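Local structure of conserved hypothetical protein (Sulfolobus solfataricus, 2FNA) at residues A[213-218]-A[230-235]. The protein is an archaeal AAA+ ATPase that binds ADP and magnesium and probably hydrolyses ATP, its cellular role being unknown. Sequence-based numbering, arbitrary orientation.
Sequences EAIEFL and KDYEVV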
loop_
_atom_site.group_PDB
_atom_site.type_symbol
_atom_site.label_atom_id
_atom_site.label_comp_id
_atom_site.label_asym_id
_atom_site.label_seq_id
_atom_site.Cartn_x
_atom_site.Cartn_y
_atom_site.Cartn_z
ATOM N N GLU A 213 11.387 16.010 10.641
ATOM C CA GLU A 213 11.599 14.552 10.544
ATOM C C GLU A 213 12.466 14.154 9.357
ATOM O O GLU A 213 13.335 13.299 9.468
ATOM C CB GLU A 213 10.259 13.821 10.404
ATOM C CG GLU A 213 9.524 13.678 11.727
ATOM C CD GLU A 213 8.109 13.159 11.566
ATOM O OE1 GLU A 213 7.507 13.356 10.495
ATOM O OE2 GLU A 213 7.595 12.581 12.544
ATOM N N ALA A 214 12.218 14.787 8.220
ATOM C CA ALA A 214 12.951 14.505 7.016
ATOM C C ALA A 214 14.428 14.796 7.222
ATOM O O ALA A 214 15.294 13.981 6.881
ATOM C CB ALA A 214 12.388 15.326 5.865
ATOM N N ILE A 215 14.701 15.954 7.804
ATOM C CA ILE A 215 16.053 16.404 8.123
ATOM C C ILE A 215 16.708 15.440 9.113
ATOM O O ILE A 215 17.853 15.045 8.931
ATOM C CB ILE A 215 16.022 17.875 8.671
ATOM C CG1 ILE A 215 15.718 18.820 7.501
ATOM C CG2 ILE A 215 17.338 18.251 9.370
ATOM C CD1 ILE A 215 15.396 20.200 7.899
ATOM N N GLU A 216 15.984 15.071 10.166
ATOM C CA GLU A 216 16.512 14.127 11.136
ATOM C C GLU A 216 16.772 12.739 10.527
ATOM O O GLU A 216 17.699 12.066 10.933
ATOM C CB GLU A 216 15.586 14.045 12.350
ATOM C CG GLU A 216 16.122 13.195 13.504
ATOM C CD GLU A 216 17.563 13.554 13.934
ATOM O OE1 GLU A 216 17.942 14.757 13.939
ATOM O OE2 GLU A 216 18.308 12.607 14.271
ATOM N N PHE A 217 15.962 12.322 9.553
ATOM C CA PHE A 217 16.135 11.028 8.859
ATOM C C PHE A 217 17.452 10.996 8.086
ATOM O O PHE A 217 18.241 10.046 8.168
ATOM C CB PHE A 217 14.941 10.813 7.904
ATOM C CG PHE A 217 15.090 9.653 6.968
ATOM C CD1 PHE A 217 15.061 8.361 7.457
ATOM C CD2 PHE A 217 15.246 9.847 5.599
ATOM C CE1 PHE A 217 15.190 7.278 6.630
ATOM C CE2 PHE A 217 15.369 8.772 4.756
ATOM C CZ PHE A 217 15.352 7.461 5.267
ATOM N N LEU A 218 17.687 12.053 7.326
ATOM C CA LEU A 218 18.902 12.170 6.519
ATOM C C LEU A 218 20.126 12.275 7.409
ATOM O O LEU A 218 21.116 11.589 7.174
ATOM C CB LEU A 218 18.833 13.423 5.676
ATOM C CG LEU A 218 17.812 13.343 4.558
ATOM C CD1 LEU A 218 17.836 14.634 3.865
ATOM C CD2 LEU A 218 18.158 12.203 3.593
ATOM N N LYS A 230 25.708 18.916 4.869
ATOM C CA LYS A 230 25.289 20.256 5.315
ATOM C C LYS A 230 23.919 20.720 4.776
ATOM O O LYS A 230 23.140 21.382 5.497
ATOM C CB LYS A 230 26.381 21.277 4.954
ATOM C CG LYS A 230 27.559 21.304 5.933
ATOM N N ASP A 231 23.606 20.317 3.548
ATOM C CA ASP A 231 22.483 20.871 2.781
ATOM C C ASP A 231 21.106 20.213 3.008
ATOM O O ASP A 231 20.385 19.937 2.054
ATOM C CB ASP A 231 22.833 20.754 1.296
ATOM C CG ASP A 231 24.026 21.567 0.928
ATOM O OD1 ASP A 231 23.905 22.809 0.938
ATOM O OD2 ASP A 231 25.072 20.953 0.628
ATOM N N TYR A 232 20.733 19.971 4.254
ATOM C CA TYR A 232 19.493 19.279 4.532
ATOM C C TYR A 232 18.257 20.044 4.039
ATOM O O TYR A 232 17.301 19.432 3.596
ATOM C CB TYR A 232 19.361 19.001 6.018
ATOM C CG TYR A 232 20.412 18.082 6.572
ATOM C CD1 TYR A 232 20.326 16.697 6.393
ATOM C CD2 TYR A 232 21.482 18.584 7.301
ATOM C CE1 TYR A 232 21.310 15.844 6.900
ATOM C CE2 TYR A 232 22.446 17.742 7.838
ATOM C CZ TYR A 232 22.354 16.378 7.648
ATOM O OH TYR A 232 23.325 15.566 8.183
ATOM N N GLU A 233 18.279 21.374 4.114
ATOM C CA GLU A 233 17.088 22.170 3.800
ATOM C C GLU A 233 16.773 22.151 2.323
ATOM O O GLU A 233 15.608 22.058 1.942
ATOM C CB GLU A 233 17.262 23.629 4.237
ATOM C CG GLU A 233 17.418 23.825 5.712
ATOM C CD GLU A 233 16.145 23.570 6.451
ATOM O OE1 GLU A 233 15.056 23.885 5.916
ATOM O OE2 GLU A 233 16.239 23.050 7.577
ATOM N N VAL A 234 17.795 22.244 1.484
ATOM C CA VAL A 234 17.568 22.182 0.056
ATOM C C VAL A 234 17.058 20.799 -0.354
ATOM O O VAL A 234 16.262 20.689 -1.282
ATOM C CB VAL A 234 18.805 22.585 -0.797
ATOM C CG1 VAL A 234 19.935 21.616 -0.643
ATOM C CG2 VAL A 234 18.412 22.698 -2.275
ATOM N N VAL A 235 17.511 19.753 0.336
ATOM C CA VAL A 235 17.050 18.414 0.006
ATOM C C VAL A 235 15.554 18.350 0.299
ATOM O O VAL A 235 14.799 17.949 -0.555
ATOM C CB VAL A 235 17.809 17.290 0.745
ATOM C CG1 VAL A 235 17.192 15.906 0.409
ATOM C CG2 VAL A 235 19.269 17.288 0.374
#
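Tyr232 packs against Ile215 and Leu218 where helix 211-225 meets the start of helix 232-239. The CA atoms of Ile215 and Tyr232 are 5.7 Å apart. Tyr232 can be followed outward from its backbone. Tyr232 CB meets both branches of Ile215, with CG1 at 3.9 Å and CG2 slightly farther. CG of Tyr232 lies anti to the carbonyl carbon (chi1 -63°), and the ring runs along helix 211-225. Tyr232 CD1 is 3.7 Å from Leu218 CB, which sits at the ring edge, in its plane. CE1 of Tyr232 touches the same CB and the backbone C of Leu218. Beyond the two segments, the Tyr232 ring meets Phe229, and the side chain also touches Arg219 and Phe222.

The two helices fit the small helical lid subdomain of AAA+ ATPases, beside the nucleotide. Phe217, on the same helix as Ile215, touches ADP, and both Phe217 and Ala214 pack on helix 243-256.

With an alanine at Ile215, both branches would go, and this is likely to open a gap beside Tyr232 CB. Ile215 CD1 points to the Glu233 carboxylate; its approach to OE2 is too close to be trusted in detail. The side chain of Glu233 bends at chi2 (-71°), which turns its carboxylate back toward helix 211-225. There Glu233 OE2 forms a salt bridge with Arg211. Deeper in the contact, Leu218 CD1 and Val235 CG1 meet tip to tip at 3.7 Å. Val235 also touches Phe249 of helix 243-256.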